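PDB 4G68: ABC transporter from Caldanaerobius, which probably serves as the extracellular solute-binding protein of an ABC importer, capturing xylo-oligosaccharides released from xylan for uptake. Local coordinates for residues D175-V180 against G227-D232; Q257-A262 against P414-Y419; A289-N292 against M298-G301. All blocks are in the same frame, centred on the assembly; numbering follows the deposited sequence.

Interaction 1 of 3, residues D175-V180 against G227-D232. With XYP (beta-D-xylopyranose), chain D.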
ATOM      1  N   ASP A 175       6.111  -7.852  -3.895  1.00  7.62           N
ATOM      2  CA  ASP A 175       5.687  -7.472  -2.500  1.00  8.98           C
ATOM      3  C   ASP A 175       4.200  -7.522  -2.177  1.00  8.92           C
ATOM      4  O   ASP A 175       3.342  -7.549  -3.096  1.00  7.95           O
ATOM      5  CB  ASP A 175       6.431  -6.252  -1.877  1.00 12.94           C
ATOM      6  CG  ASP A 175       5.996  -4.902  -2.406  1.00 14.13           C
ATOM      7  OD1 ASP A 175       5.000  -4.768  -3.065  1.00 16.93           O
ATOM      8  OD2 ASP A 175       6.730  -3.910  -2.146  1.00 19.61           O
ATOM      9  N   GLN A 176       3.920  -7.605  -0.878  1.00  8.35           N
ATOM     10  CA  GLN A 176       2.562  -7.637  -0.364  1.00  7.89           C
ATOM     11  C   GLN A 176       2.355  -6.414   0.498  1.00  7.62           C
ATOM     12  O   GLN A 176       3.325  -5.852   1.087  1.00  7.59           O
ATOM     13  CB  GLN A 176       2.262  -8.832   0.546  1.00  9.02           C
ATOM     14  CG  GLN A 176       2.747 -10.194   0.098  1.00 11.72           C
ATOM     15  CD  GLN A 176       2.562 -11.166   1.214  1.00 13.34           C
ATOM     16  OE1 GLN A 176       1.714 -10.937   2.115  1.00 14.82           O
ATOM     17  NE2 GLN A 176       3.330 -12.283   1.180  1.00 14.21           N
ATOM     18  N   GLN A 177       1.109  -5.975   0.528  1.00  6.65           N
ATOM     19  CA  GLN A 177       0.772  -4.844   1.371  1.00  5.93           C
ATOM     20  C   GLN A 177      -0.154  -5.313   2.517  1.00  5.67           C
ATOM     21  O   GLN A 177      -0.848  -6.326   2.394  1.00  6.21           O
ATOM     22  CB  GLN A 177       0.018  -3.794   0.524  1.00  6.14           C
ATOM     23  CG  GLN A 177       0.979  -3.114  -0.482  1.00  6.38           C
ATOM     24  CD  GLN A 177       0.291  -1.948  -1.181  1.00  6.96           C
ATOM     25  OE1 GLN A 177      -0.914  -1.689  -0.973  1.00  6.80           O
ATOM     26  NE2 GLN A 177       1.062  -1.259  -2.046  1.00  6.89           N
ATOM     27  N   ALA A 178      -0.154  -4.589   3.627  1.00  5.10           N
ATOM     28  CA  ALA A 178      -1.072  -4.893   4.728  1.00  5.26           C
ATOM     29  C   ALA A 178      -1.274  -3.576   5.494  1.00  5.34           C
ATOM     30  O   ALA A 178      -0.322  -2.759   5.634  1.00  5.79           O
ATOM     31  CB  ALA A 178      -0.495  -5.966   5.665  1.00  5.14           C
ATOM     32  N   SER A 179      -2.471  -3.378   6.006  1.00  4.97           N
ATOM     33  CA  SER A 179      -2.843  -2.151   6.744  1.00  5.11           C
ATOM     34  C   SER A 179      -2.371  -2.252   8.212  1.00  4.95           C
ATOM     35  O   SER A 179      -2.619  -3.287   8.882  1.00  5.40           O
ATOM     36  CB  SER A 179      -4.354  -1.927   6.639  1.00  5.09           C
ATOM     37  OG  SER A 179      -5.087  -3.122   7.040  1.00  5.97           O
ATOM     38  N   VAL A 180      -1.725  -1.211   8.695  1.00  4.17           N
ATOM     39  CA  VAL A 180      -1.035  -1.243  10.007  1.00  4.16           C
ATOM     40  C   VAL A 180      -1.441   0.053  10.729  1.00  4.08           C
ATOM     41  O   VAL A 180      -1.313   1.133  10.187  1.00  3.72           O
ATOM     42  CB  VAL A 180       0.460  -1.181   9.785  1.00  4.21           C
ATOM     43  CG1 VAL A 180       1.188  -1.234  11.153  1.00  4.03           C
ATOM     44  CG2 VAL A 180       0.924  -2.415   8.925  1.00  3.90           C
ATOM     45  N   GLY A 227      -5.436   8.985   3.091  1.00  4.75           N
ATOM     46  CA  GLY A 227      -6.696   9.102   3.861  1.00  5.22           C
ATOM     47  C   GLY A 227      -7.718   8.054   3.427  1.00  5.42           C
ATOM     48  O   GLY A 227      -8.488   7.548   4.225  1.00  5.35           O
HETATM   49  N   MSE A 228      -7.785   7.753   2.162  1.00  5.55           N
HETATM   50  CA  MSE A 228      -8.635   6.700   1.661  1.00  5.46           C
HETATM   51  C   MSE A 228      -8.381   5.383   2.339  1.00  5.08           C
HETATM   52  O   MSE A 228      -9.348   4.666   2.510  1.00  4.88           O
HETATM   53  CB  MSE A 228      -8.415   6.566   0.155  1.00  8.82           C
HETATM   54  CG  MSE A 228      -9.401   5.684  -0.551  1.00 11.36           C
HETATM   55 SE   MSE A 228      -8.424   4.960  -2.169  1.00 14.95          SE
HETATM   56  CE  MSE A 228      -7.073   3.978  -1.051  1.00 11.66           C
ATOM     57  N   TRP A 229      -7.157   5.016   2.657  1.00  4.60           N
ATOM     58  CA  TRP A 229      -6.928   3.818   3.462  1.00  4.48           C
ATOM     59  C   TRP A 229      -7.727   3.749   4.710  1.00  4.32           C
ATOM     60  O   TRP A 229      -8.225   2.644   5.089  1.00  4.15           O
ATOM     61  CB  TRP A 229      -5.455   3.628   3.799  1.00  4.15           C
ATOM     62  CG  TRP A 229      -4.684   3.004   2.668  1.00  4.23           C
ATOM     63  CD1 TRP A 229      -4.541   3.452   1.328  1.00  4.54           C
ATOM     64  CD2 TRP A 229      -3.924   1.762   2.733  1.00  4.08           C
ATOM     65  NE1 TRP A 229      -3.767   2.560   0.635  1.00  4.25           N
ATOM     66  CE2 TRP A 229      -3.391   1.521   1.416  1.00  4.41           C
ATOM     67  CE3 TRP A 229      -3.677   0.817   3.750  1.00  4.22           C
ATOM     68  CZ2 TRP A 229      -2.564   0.394   1.123  1.00  4.13           C
ATOM     69  CZ3 TRP A 229      -2.880  -0.312   3.443  1.00  4.26           C
ATOM     70  CH2 TRP A 229      -2.348  -0.518   2.154  1.00  4.34           C
ATOM     71  N   TYR A 230      -7.893   4.930   5.333  1.00  4.22           N
ATOM     72  CA  TYR A 230      -8.702   4.961   6.556  1.00  4.26           C
ATOM     73  C   TYR A 230     -10.173   4.567   6.235  1.00  4.48           C
ATOM     74  O   TYR A 230     -10.786   3.703   6.932  1.00  3.60           O
ATOM     75  CB  TYR A 230      -8.703   6.354   7.178  1.00  4.83           C
ATOM     76  CG  TYR A 230      -7.473   6.798   7.887  1.00  4.90           C
ATOM     77  CD1 TYR A 230      -7.540   7.155   9.247  1.00  5.08           C
ATOM     78  CD2 TYR A 230      -6.289   6.996   7.175  1.00  5.34           C
ATOM     79  CE1 TYR A 230      -6.378   7.610   9.936  1.00  5.65           C
ATOM     80  CE2 TYR A 230      -5.103   7.485   7.806  1.00  5.32           C
ATOM     81  CZ  TYR A 230      -5.180   7.773   9.178  1.00  5.91           C
ATOM     82  OH  TYR A 230      -4.065   8.240   9.828  1.00  5.53           O
ATOM     83  N   TYR A 231     -10.733   5.207   5.204  1.00  4.40           N
ATOM     84  CA  TYR A 231     -12.142   4.892   4.852  1.00  5.05           C
ATOM     85  C   TYR A 231     -12.220   3.370   4.524  1.00  4.84           C
ATOM     86  O   TYR A 231     -13.082   2.626   5.039  1.00  5.13           O
ATOM     87  CB  TYR A 231     -12.636   5.719   3.641  1.00  5.64           C
ATOM     88  CG  TYR A 231     -14.009   5.246   3.303  1.00  5.25           C
ATOM     89  CD1 TYR A 231     -15.110   5.843   3.913  1.00  6.32           C
ATOM     90  CD2 TYR A 231     -14.224   4.191   2.430  1.00  6.12           C
ATOM     91  CE1 TYR A 231     -16.397   5.375   3.696  1.00  6.02           C
ATOM     92  CE2 TYR A 231     -15.521   3.704   2.160  1.00  5.76           C
ATOM     93  CZ  TYR A 231     -16.573   4.318   2.812  1.00  6.02           C
ATOM     94  OH  TYR A 231     -17.826   3.830   2.616  1.00  6.72           O
ATOM     95  N   ASP A 232     -11.316   2.883   3.658  1.00  4.91           N
ATOM     96  CA  ASP A 232     -11.483   1.520   3.134  1.00  4.89           C
ATOM     97  C   ASP A 232     -11.404   0.546   4.305  1.00  4.94           C
ATOM     98  O   ASP A 232     -12.166  -0.454   4.344  1.00  4.60           O
ATOM     99  CB  ASP A 232     -10.377   1.187   2.113  1.00  5.06           C
ATOM    100  CG  ASP A 232     -10.460   2.016   0.845  1.00  5.45           C
ATOM    101  OD1 ASP A 232     -11.433   2.753   0.626  1.00  6.21           O
ATOM    102  OD2 ASP A 232      -9.526   1.937   0.062  1.00  6.17           O
TER
HETATM  103  C1  XYP D   3       0.663   2.878  -2.808  1.00  4.76           C
HETATM  104  C2  XYP D   3      -0.092   3.607  -3.915  1.00  4.76           C
HETATM  105  C3  XYP D   3      -1.541   3.793  -3.449  1.00  4.55           C
HETATM  106  C4  XYP D   3      -2.164   2.472  -2.932  1.00  4.62           C
HETATM  107  C5  XYP D   3      -1.220   1.703  -1.963  1.00  4.52           C
HETATM  108  O2  XYP D   3       0.567   4.822  -4.205  1.00  4.98           O
HETATM  109  O3  XYP D   3      -2.269   4.322  -4.580  1.00  4.52           O
HETATM  110  O4  XYP D   3      -3.423   2.678  -2.285  1.00  4.45           O
HETATM  111  O5  XYP D   3       0.089   1.624  -2.515  1.00  4.62           O
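Q177 and W229 meet at the edge of the indole, and both hold the same xylose. Each side chain gives the sugar one hydrogen bond; D417, N103 and K107 are its further partners. W229 NE1 donates to XYP O4 at 2.9 Å, nearly straight at 167°. From the strand, Q177 NE2 reaches the ring oxygen XYP O5 at 3.1 Å in a more bent bond. With CG beside the backbone N (chi1 -71°) and the chain extended beyond it, the amide reaches the sugar, NE2 toward O5 and OE1 toward the indole.

The remaining contacts are van der Waals. Q177 OE1 lies in the indole plane, 3.4 Å from W229 CZ2, with the amide turned 43° from the ring; the two side chains cross at about a right angle. Further round the same edge, S179 CA sits 3.8 Å from W229 CZ3 and S179 CB packs beside it. S179 OG turns to I340 N, its hydrogen-bond partner outside the contact.

The short axes of strand and helix stay 10.4 Å apart and run nearly perpendicular, so the indole spans most of the gap. Q177 and W229 belong to the glycan pocket of this solute-binding protein, where a sheet strand and a helix converge on the sugar, consistent with the periplasmic-binding-protein fold.

Interaction 2 of 3, residues Q257-A262 against P414-Y419. With XYP (beta-D-xylopyranose), chain D.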
ATOM      1  N   GLN A 257     -25.744   0.785   3.786  1.00 13.29           N
ATOM      2  CA  GLN A 257     -25.667   1.436   5.104  1.00 13.99           C
ATOM      3  C   GLN A 257     -24.284   1.228   5.722  1.00 12.05           C
ATOM      4  O   GLN A 257     -23.836   2.077   6.439  1.00 11.01           O
ATOM      5  CB  GLN A 257     -26.753   0.949   6.075  1.00 16.91           C
ATOM      6  CG  GLN A 257     -26.826   1.762   7.408  1.00 18.24           C
ATOM      7  CD  GLN A 257     -27.280   3.196   7.169  1.00 20.20           C
ATOM      8  OE1 GLN A 257     -26.593   4.165   7.542  1.00 21.66           O
ATOM      9  NE2 GLN A 257     -28.400   3.357   6.459  1.00 21.62           N
ATOM     10  N   ALA A 258     -23.644   0.091   5.441  1.00 10.58           N
ATOM     11  CA  ALA A 258     -22.301  -0.095   5.973  1.00  9.66           C
ATOM     12  C   ALA A 258     -21.312   0.905   5.462  1.00  9.14           C
ATOM     13  O   ALA A 258     -20.479   1.371   6.231  1.00  7.88           O
ATOM     14  CB  ALA A 258     -21.756  -1.543   5.816  1.00  9.02           C
ATOM     15  N   PHE A 259     -21.399   1.246   4.166  1.00  8.53           N
ATOM     16  CA  PHE A 259     -20.481   2.256   3.601  1.00  8.14           C
ATOM     17  C   PHE A 259     -20.819   3.667   4.094  1.00  8.33           C
ATOM     18  O   PHE A 259     -19.910   4.497   4.245  1.00  7.36           O
ATOM     19  CB  PHE A 259     -20.532   2.255   2.078  1.00  8.39           C
ATOM     20  CG  PHE A 259     -19.976   1.005   1.473  1.00  9.17           C
ATOM     21  CD1 PHE A 259     -19.309   0.049   2.255  1.00  8.70           C
ATOM     22  CD2 PHE A 259     -20.042   0.814   0.110  1.00 11.14           C
ATOM     23  CE1 PHE A 259     -18.796  -1.116   1.712  1.00 10.59           C
ATOM     24  CE2 PHE A 259     -19.476  -0.346  -0.461  1.00 11.56           C
ATOM     25  CZ  PHE A 259     -18.881  -1.323   0.344  1.00 11.66           C
ATOM     26  N   THR A 260     -22.110   3.933   4.312  1.00  7.97           N
ATOM     27  CA  THR A 260     -22.492   5.235   4.869  1.00  8.55           C
ATOM     28  C   THR A 260     -22.070   5.328   6.337  1.00  8.21           C
ATOM     29  O   THR A 260     -21.526   6.398   6.780  1.00  9.26           O
ATOM     30  CB  THR A 260     -24.027   5.408   4.726  1.00  8.90           C
ATOM     31  OG1 THR A 260     -24.332   5.388   3.316  1.00  8.74           O
ATOM     32  CG2 THR A 260     -24.457   6.760   5.281  1.00 10.19           C
ATOM     33  N   ASP A 261     -22.277   4.259   7.075  1.00  8.00           N
ATOM     34  CA  ASP A 261     -21.801   4.203   8.477  1.00  9.96           C
ATOM     35  C   ASP A 261     -20.281   4.399   8.530  1.00  8.45           C
ATOM     36  O   ASP A 261     -19.749   5.125   9.416  1.00  8.68           O
ATOM     37  CB  ASP A 261     -22.172   2.879   9.162  1.00 10.65           C
ATOM     38  CG  ASP A 261     -23.652   2.772   9.534  1.00 14.03           C
ATOM     39  OD1 ASP A 261     -24.392   3.783   9.480  1.00 15.81           O
ATOM     40  OD2 ASP A 261     -24.029   1.648   9.950  1.00 14.88           O
ATOM     41  N   ALA A 262     -19.538   3.767   7.612  1.00  7.76           N
ATOM     42  CA  ALA A 262     -18.090   4.007   7.555  1.00  7.37           C
ATOM     43  C   ALA A 262     -17.704   5.503   7.342  1.00  7.51           C
ATOM     44  O   ALA A 262     -16.758   6.012   7.950  1.00  7.27           O
ATOM     45  CB  ALA A 262     -17.373   3.076   6.508  1.00  7.22           C
ATOM     46  N   PRO A 414      -7.408  -5.434  -1.525  1.00  5.76           N
ATOM     47  CA  PRO A 414      -6.464  -4.325  -1.824  1.00  5.74           C
ATOM     48  C   PRO A 414      -7.130  -2.981  -1.608  1.00  5.48           C
ATOM     49  O   PRO A 414      -8.377  -2.877  -1.719  1.00  5.78           O
ATOM     50  CB  PRO A 414      -6.186  -4.501  -3.316  1.00  6.36           C
ATOM     51  CG  PRO A 414      -6.287  -6.000  -3.499  1.00  6.53           C
ATOM     52  CD  PRO A 414      -7.470  -6.371  -2.655  1.00  6.49           C
ATOM     53  N   ALA A 415      -6.313  -1.962  -1.353  1.00  4.54           N
ATOM     54  CA  ALA A 415      -6.881  -0.593  -1.251  1.00  4.82           C
ATOM     55  C   ALA A 415      -7.673  -0.271  -2.500  1.00  4.78           C
ATOM     56  O   ALA A 415      -7.329  -0.745  -3.590  1.00  4.79           O
ATOM     57  CB  ALA A 415      -5.743   0.363  -1.106  1.00  4.96           C
ATOM     58  N   TRP A 416      -8.760   0.498  -2.372  1.00  4.73           N
ATOM     59  CA  TRP A 416      -9.708   0.532  -3.421  1.00  4.88           C
ATOM     60  C   TRP A 416      -9.154   1.196  -4.675  1.00  5.53           C
ATOM     61  O   TRP A 416      -9.676   0.968  -5.764  1.00  6.37           O
ATOM     62  CB  TRP A 416     -10.983   1.263  -2.978  1.00  4.62           C
ATOM     63  CG  TRP A 416     -11.778   0.482  -1.946  1.00  4.50           C
ATOM     64  CD1 TRP A 416     -11.354  -0.559  -1.069  1.00  4.62           C
ATOM     65  CD2 TRP A 416     -13.172   0.724  -1.612  1.00  4.79           C
ATOM     66  NE1 TRP A 416     -12.392  -0.918  -0.249  1.00  4.61           N
ATOM     67  CE2 TRP A 416     -13.503  -0.175  -0.516  1.00  4.73           C
ATOM     68  CE3 TRP A 416     -14.146   1.616  -2.092  1.00  4.77           C
ATOM     69  CZ2 TRP A 416     -14.803  -0.220   0.047  1.00  5.21           C
ATOM     70  CZ3 TRP A 416     -15.418   1.573  -1.507  1.00  4.75           C
ATOM     71  CH2 TRP A 416     -15.734   0.671  -0.472  1.00  5.15           C
ATOM     72  N   ASP A 417      -8.159   2.082  -4.554  1.00  6.03           N
ATOM     73  CA  ASP A 417      -7.607   2.737  -5.763  1.00  6.10           C
ATOM     74  C   ASP A 417      -6.582   1.867  -6.527  1.00  7.86           C
ATOM     75  O   ASP A 417      -6.106   2.313  -7.591  1.00  8.73           O
ATOM     76  CB  ASP A 417      -6.939   4.070  -5.424  1.00  6.49           C
ATOM     77  CG  ASP A 417      -5.666   3.895  -4.539  1.00  5.57           C
ATOM     78  OD1 ASP A 417      -5.471   2.814  -3.901  1.00  5.60           O
ATOM     79  OD2 ASP A 417      -4.841   4.863  -4.520  1.00  6.42           O
ATOM     80  N   ILE A 418      -6.318   0.649  -6.035  1.00  7.34           N
ATOM     81  CA  ILE A 418      -5.576  -0.359  -6.766  1.00  8.81           C
ATOM     82  C   ILE A 418      -6.591  -1.406  -7.281  1.00  8.65           C
ATOM     83  O   ILE A 418      -6.339  -2.110  -8.227  1.00  8.60           O
ATOM     84  CB  ILE A 418      -4.620  -1.165  -5.799  1.00 10.46           C
ATOM     85  CG1 ILE A 418      -3.600  -0.310  -5.189  1.00 12.94           C
ATOM     86  CG2 ILE A 418      -3.980  -2.397  -6.472  1.00 14.50           C
ATOM     87  CD1 ILE A 418      -2.632  -1.111  -4.294  1.00 11.50           C
ATOM     88  N   TYR A 419      -7.704  -1.560  -6.605  1.00  8.43           N
ATOM     89  CA  TYR A 419      -8.637  -2.595  -7.007  1.00  9.11           C
ATOM     90  C   TYR A 419      -9.502  -2.028  -8.118  1.00  9.06           C
ATOM     91  O   TYR A 419      -9.688  -2.709  -9.167  1.00 10.34           O
ATOM     92  CB  TYR A 419      -9.526  -3.005  -5.805  1.00  9.73           C
ATOM     93  CG  TYR A 419     -10.329  -4.250  -6.146  1.00 10.88           C
ATOM     94  CD1 TYR A 419      -9.865  -5.491  -5.757  1.00 12.45           C
ATOM     95  CD2 TYR A 419     -11.536  -4.168  -6.847  1.00 11.36           C
ATOM     96  CE1 TYR A 419     -10.555  -6.652  -6.086  1.00 12.80           C
ATOM     97  CE2 TYR A 419     -12.255  -5.320  -7.187  1.00 11.91           C
ATOM     98  CZ  TYR A 419     -11.762  -6.544  -6.762  1.00 14.51           C
ATOM     99  OH  TYR A 419     -12.414  -7.731  -7.093  1.00 15.41           O
TER
HETATM  100  C1  XYP D   3       0.663   2.878  -2.808  1.00  4.76           C
HETATM  101  C2  XYP D   3      -0.092   3.607  -3.915  1.00  4.76           C
HETATM  102  C3  XYP D   3      -1.541   3.793  -3.449  1.00  4.55           C
HETATM  103  C4  XYP D   3      -2.164   2.472  -2.932  1.00  4.62           C
HETATM  104  C5  XYP D   3      -1.220   1.703  -1.963  1.00  4.52           C
HETATM  105  O2  XYP D   3       0.567   4.822  -4.205  1.00  4.98           O
HETATM  106  O3  XYP D   3      -2.269   4.322  -4.580  1.00  4.52           O
HETATM  107  O4  XYP D   3      -3.423   2.678  -2.285  1.00  4.45           O
HETATM  108  O5  XYP D   3       0.089   1.624  -2.515  1.00  4.62           O
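The edge of W416, at CH2, meets the face of F259, while the residues flanking W416 face the xylose. Along 414-419, A415, at the N-cap position of helix 416-419, is the first residue to touch the sugar. Its carbonyl oxygen accepts from both I418 N (3.0 Å) and Y419 N, which closes the first turn, and its CB rests 3.5 Å from XYP O4.

W416 follows. A415, D417 and I418 line the glycan pocket of the solute-binding fold, whereas W416 turns to the helices behind it. Its CG lies anti to its carbonyl carbon (chi1 -70°), and the six-membered ring reaches helix 257-271, where CH2 sits 3.8 Å from F259 CZ, over one face of the phenyl ring and offset toward its rim. The pair is an edge-to-face (T-shaped) contact with the tryptophan supplying the edge: centroids are 5.4 Å apart and the planes stand at 61°. The CA atoms of the two residues are 13.0 Å apart, so the rings alone bridge the segments. H428 stacks on the indole.

D417 contributes a two-pronged carboxylate: XYP O4 donates to D417 OD1 and XYP O3 to D417 OD2, both at 2.6 Å. Adjacent hydroxyls are thus read by one side chain, a pairing common in sugar-binding proteins. I418 comes next, laying CG1 and CD1 each 3.9 Å from XYP C4.

Interaction 3 of 3, residues A289-N292 against M298-G301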
ATOM      1  N   ALA A 289       7.308  11.929   8.052  1.00  7.59           N
ATOM      2  CA  ALA A 289       8.286  12.784   8.792  1.00  8.95           C
ATOM      3  C   ALA A 289       7.747  13.314  10.126  1.00  9.53           C
ATOM      4  O   ALA A 289       8.445  13.336  11.102  1.00 10.59           O
ATOM      5  CB  ALA A 289       8.829  13.925   7.907  1.00  9.15           C
ATOM      6  N   GLU A 290       6.511  13.769  10.154  1.00 10.34           N
ATOM      7  CA  GLU A 290       5.861  14.124  11.390  1.00 10.13           C
ATOM      8  C   GLU A 290       5.892  12.984  12.418  1.00  9.76           C
ATOM      9  O   GLU A 290       6.241  13.167  13.580  1.00  8.45           O
ATOM     10  CB  GLU A 290       4.449  14.529  10.983  1.00 13.33           C
ATOM     11  CG  GLU A 290       3.610  15.081  12.024  1.00 17.22           C
ATOM     12  CD  GLU A 290       2.225  15.362  11.465  1.00 21.89           C
ATOM     13  OE1 GLU A 290       1.948  15.154  10.313  1.00 20.98           O
ATOM     14  OE2 GLU A 290       1.372  15.761  12.202  1.00 25.59           O
ATOM     15  N   PHE A 291       5.566  11.785  11.963  1.00  8.14           N
ATOM     16  CA  PHE A 291       5.489  10.652  12.888  1.00  6.97           C
ATOM     17  C   PHE A 291       6.861  10.184  13.297  1.00  7.23           C
ATOM     18  O   PHE A 291       7.052   9.882  14.440  1.00  8.09           O
ATOM     19  CB  PHE A 291       4.726   9.492  12.217  1.00  6.31           C
ATOM     20  CG  PHE A 291       4.369   8.358  13.184  1.00  5.88           C
ATOM     21  CD1 PHE A 291       3.416   8.544  14.156  1.00  5.49           C
ATOM     22  CD2 PHE A 291       4.993   7.111  13.088  1.00  5.69           C
ATOM     23  CE1 PHE A 291       3.113   7.484  15.067  1.00  5.45           C
ATOM     24  CE2 PHE A 291       4.690   6.058  13.984  1.00  5.98           C
ATOM     25  CZ  PHE A 291       3.743   6.235  14.988  1.00  5.57           C
ATOM     26  N   ASN A 292       7.834  10.194  12.394  1.00  6.68           N
ATOM     27  CA  ASN A 292       9.183   9.729  12.783  1.00  7.38           C
ATOM     28  C   ASN A 292       9.971  10.735  13.626  1.00  7.26           C
ATOM     29  O   ASN A 292      11.019  10.425  14.121  1.00  8.17           O
ATOM     30  CB  ASN A 292       9.979   9.131  11.569  1.00  7.88           C
ATOM     31  CG  ASN A 292      10.592  10.162  10.632  1.00  8.54           C
ATOM     32  OD1 ASN A 292      10.751  11.321  10.948  1.00 10.68           O
ATOM     33  ND2 ASN A 292      11.041   9.683   9.461  1.00  8.76           N
HETATM   34  N   MSE A 298      -0.009   8.301  16.677  1.00  6.14           N
HETATM   35  CA  MSE A 298      -0.394   7.170  15.819  1.00  6.18           C
HETATM   36  C   MSE A 298      -0.246   7.516  14.352  1.00  6.20           C
HETATM   37  O   MSE A 298      -0.210   8.690  13.935  1.00  6.17           O
HETATM   38  CB  MSE A 298      -1.873   6.854  16.080  1.00 10.16           C
HETATM   39  CG  MSE A 298      -2.043   6.311  17.498  1.00 11.36           C
HETATM   40 SE   MSE A 298      -3.973   5.887  17.828  1.00 15.49          SE
HETATM   41  CE  MSE A 298      -4.567   7.735  18.205  1.00 15.62           C
ATOM     42  N   TYR A 299      -0.142   6.495  13.536  1.00  6.00           N
ATOM     43  CA  TYR A 299      -0.097   6.700  12.105  1.00  5.76           C
ATOM     44  C   TYR A 299      -0.846   5.453  11.548  1.00  5.57           C
ATOM     45  O   TYR A 299      -0.714   4.370  12.065  1.00  5.93           O
ATOM     46  CB  TYR A 299       1.388   6.647  11.671  1.00  5.65           C
ATOM     47  CG  TYR A 299       1.553   6.850  10.162  1.00  5.60           C
ATOM     48  CD1 TYR A 299       1.800   8.114   9.639  1.00  5.95           C
ATOM     49  CD2 TYR A 299       1.419   5.785   9.292  1.00  5.50           C
ATOM     50  CE1 TYR A 299       1.963   8.303   8.264  1.00  6.05           C
ATOM     51  CE2 TYR A 299       1.555   5.953   7.903  1.00  5.91           C
ATOM     52  CZ  TYR A 299       1.861   7.189   7.407  1.00  5.78           C
ATOM     53  OH  TYR A 299       1.974   7.333   6.025  1.00  5.89           O
ATOM     54  N   PHE A 300      -1.641   5.620  10.525  1.00  5.53           N
ATOM     55  CA  PHE A 300      -2.323   4.441   9.951  1.00  5.13           C
ATOM     56  C   PHE A 300      -2.145   4.425   8.434  1.00  4.98           C
ATOM     57  O   PHE A 300      -2.401   5.437   7.723  1.00  5.13           O
ATOM     58  CB  PHE A 300      -3.837   4.388  10.303  1.00  5.48           C
ATOM     59  CG  PHE A 300      -4.556   3.248   9.635  1.00  5.49           C
ATOM     60  CD1 PHE A 300      -4.494   1.934  10.182  1.00  5.71           C
ATOM     61  CD2 PHE A 300      -5.288   3.463   8.457  1.00  5.89           C
ATOM     62  CE1 PHE A 300      -5.105   0.855   9.518  1.00  5.44           C
ATOM     63  CE2 PHE A 300      -5.922   2.391   7.796  1.00  5.76           C
ATOM     64  CZ  PHE A 300      -5.847   1.079   8.310  1.00  5.35           C
ATOM     65  N   GLY A 301      -1.681   3.277   7.933  1.00  4.73           N
ATOM     66  CA  GLY A 301      -1.612   3.132   6.471  1.00  4.91           C
ATOM     67  C   GLY A 301      -0.912   1.851   6.086  1.00  4.99           C
ATOM     68  O   GLY A 301      -1.017   0.834   6.827  1.00  5.15           O
TER
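F291 lays the face of its ring on Y299 CB, and this CH-pi contact joins helix 284-292 to strand 298-300. Y299 CB stands 3.6 Å from the ring centroid and only 8° off the ring normal, which places it over the centre rather than the rim. The nearest ring atom is F291 CD1, 3.7 Å from Y299 CB. With CG anti to the backbone N (chi1 -170°), the phenyl group is carried off the helix toward the strand.

Between the two rings the relation is looser. Their centroids are 5.8 Å apart and the rings are inclined to each other at 46°. Y299 CB faces the helix while the phenol runs on to D305 OD2, to which its hydroxyl is hydrogen-bonded. F309 joins them, meeting both rings edge-to-face.

The F291 ring also meets backbone atoms, obliquely. F291 CE1 approaches M298 C at 3.4 Å, and F291 CD1 lies 3.6 Å from M298 O, so the phenyl packs against the peptide group joining M298 to Y299. The side chain of M298 takes the other direction and packs on L202 and I206 of helix 199-211.

The strand pairs antiparallel with strand 168-184 through Y299 and Y182, and Y182 also touches F291. A helix, a short loop and then a strand of the sheet against which the helix lays its phenylalanine make this a helix-on-sheet contact, consistent with the alpha/beta lobes of solute-binding proteins.

In the fold
Interactions 1 and 2 hold the same xylose and share one of its atoms: W229 NE1 and D417 OD1 both bond to its O4. Their centres lie 11 Å apart and are joined directly, with D232 OD2 2.9 Å from W416 N and Y231 OH 2.7 Å from F259 O, both probable hydrogen bonds. Interaction 3 stands back from that sugar, and the Y299 side chain also stays about 9 Å (nearest atoms) from other bound xyloses of the glycan. It meets interaction 1 through neighbouring strands of one sheet, V180 N lying 2.9 Å from G301 O. Interactions 2 and 3 do not touch; their nearest atoms are about 9 Å apart.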